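Side-chain contact in putative branched-chain amino acid aminotransferase IlvE (Streptococcus mutans, PDB 4DQN), which probably transfers the amino group between branched-chain amino acids and 2-oxoglutarate with the help of pyridoxal 5'-phosphate: residues L45-S48 against E49-A53. Residues are numbered along the deposited sequence; the frame is centred on the assembly and turned at random.
Sequences LHIS and ESSPA
Ser-48 and Ser-51 close a type I beta turn, and the closure is double. Ser-51 N donates to Ser-48 O at 2.9 Å, from well above the carbonyl plane. The hydroxyl of the same serine, Ser-51 OG, gives that oxygen a second bond of 2.7 Å, this one in the plane and on a lone pair. Chi1 of -66° sets the hydroxyl beside its own backbone N, which lets one residue grip the carbonyl twice and should restrain rotation of its side chain. A further bond, its donor less surely placed, runs from Ser-50 N to Ser-48 OG (3.1 Å); that hydroxyl is also hydrogen-bonded to Asp-138 OD1, tying the turn to the chain beyond strand 126-136.

Van der Waals contact comes from Ile-47: its CB, CG1 and CD1 all border Ser-51 OG, CB nearest at 3.5 Å, and CD1 also approaches Ser-51 CB.

The turn thus links strand 44-48 to the short helix 52-55; Ser-51 holds the N-cap position without a capping bond, its hydroxyl turned back to Ser-48 O. Strand 44-48 pairs antiparallel with a strand of the second subunit, and Glu-49 OE2 forms a salt bridge with Arg-24 and a hydrogen bond with Tyr-18 of that subunit, so this buried corner belongs to the dimer interface, while Ile-47 and Ser-51 pack on Val-136, and Ala-53 on Ile-134, of strand 126-136.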
loop_
_atom_site.group_PDB
_atom_site.type_symbol
_atom_site.label_atom_id
_atom_site.label_comp_id
_atom_site.label_asym_id
_atom_site.label_seq_id
_atom_site.Cartn_x
_atom_site.Cartn_y
_atom_site.Cartn_z
ATOM N N LEU A 45 -13.774 -12.896 -5.222
ATOM C CA LEU A 45 -12.459 -13.442 -5.536
ATOM C C LEU A 45 -12.084 -14.430 -4.457
ATOM O O LEU A 45 -12.331 -14.191 -3.275
ATOM C CB LEU A 45 -11.398 -12.342 -5.634
ATOM C CG LEU A 45 -11.547 -11.359 -6.801
ATOM C CD1 LEU A 45 -10.652 -10.154 -6.574
ATOM C CD2 LEU A 45 -11.197 -12.024 -8.133
ATOM N N HIS A 46 -11.501 -15.552 -4.868
ATOM C CA HIS A 46 -11.156 -16.623 -3.936
ATOM C C HIS A 46 -9.637 -16.762 -3.926
ATOM O O HIS A 46 -9.054 -17.340 -4.840
ATOM C CB HIS A 46 -11.831 -17.921 -4.393
ATOM C CG HIS A 46 -13.295 -17.757 -4.677
ATOM N ND1 HIS A 46 -14.255 -17.849 -3.694
ATOM C CD2 HIS A 46 -13.956 -17.466 -5.825
ATOM C CE1 HIS A 46 -15.451 -17.646 -4.226
ATOM N NE2 HIS A 46 -15.296 -17.402 -5.516
ATOM N N ILE A 47 -8.989 -16.194 -2.915
ATOM C CA ILE A 47 -7.539 -16.063 -2.952
ATOM C C ILE A 47 -6.930 -16.547 -1.653
ATOM O O ILE A 47 -7.571 -16.517 -0.595
ATOM C CB ILE A 47 -7.095 -14.605 -3.239
ATOM C CG1 ILE A 47 -7.496 -13.669 -2.099
ATOM C CG2 ILE A 47 -7.704 -14.091 -4.557
ATOM C CD1 ILE A 47 -7.063 -12.206 -2.329
ATOM N N SER A 48 -5.687 -17.002 -1.736
ATOM C CA SER A 48 -4.974 -17.496 -0.563
ATOM C C SER A 48 -4.923 -16.469 0.563
ATOM O O SER A 48 -4.699 -15.278 0.316
ATOM C CB SER A 48 -3.546 -17.862 -0.961
ATOM O OG SER A 48 -2.822 -18.287 0.185
ATOM N N GLU A 49 -5.114 -16.937 1.798
ATOM C CA GLU A 49 -4.958 -16.108 2.983
ATOM C C GLU A 49 -3.569 -15.465 3.008
ATOM O O GLU A 49 -3.336 -14.469 3.700
ATOM C CB GLU A 49 -5.157 -16.963 4.250
ATOM C CG GLU A 49 -4.099 -18.063 4.424
ATOM C CD GLU A 49 -4.467 -19.052 5.500
ATOM O OE1 GLU A 49 -5.478 -18.808 6.192
ATOM O OE2 GLU A 49 -3.754 -20.071 5.664
ATOM N N SER A 50 -2.641 -16.044 2.252
ATOM C CA SER A 50 -1.269 -15.559 2.230
ATOM C C SER A 50 -0.936 -14.771 0.965
ATOM O O SER A 50 0.250 -14.615 0.634
ATOM C CB SER A 50 -0.316 -16.745 2.336
ATOM O OG SER A 50 0.953 -16.272 2.722
ATOM N N SER A 51 -1.961 -14.271 0.267
ATOM C CA SER A 51 -1.760 -13.512 -0.980
ATOM C C SER A 51 -0.981 -12.217 -0.745
ATOM O O SER A 51 -1.383 -11.406 0.091
ATOM C CB SER A 51 -3.113 -13.133 -1.609
ATOM O OG SER A 51 -3.840 -14.274 -2.042
ATOM N N PRO A 52 0.107 -11.996 -1.509
ATOM C CA PRO A 52 0.868 -10.739 -1.408
ATOM C C PRO A 52 0.032 -9.470 -1.619
ATOM O O PRO A 52 0.419 -8.432 -1.100
ATOM C CB PRO A 52 1.904 -10.863 -2.538
ATOM C CG PRO A 52 2.158 -12.360 -2.600
ATOM C CD PRO A 52 0.772 -12.969 -2.401
ATOM N N ALA A 53 -1.084 -9.535 -2.345
ATOM C CA ALA A 53 -1.921 -8.345 -2.484
ATOM C C ALA A 53 -2.452 -7.900 -1.119
ATOM O O ALA A 53 -2.687 -6.711 -0.900
ATOM C CB ALA A 53 -3.068 -8.595 -3.460
#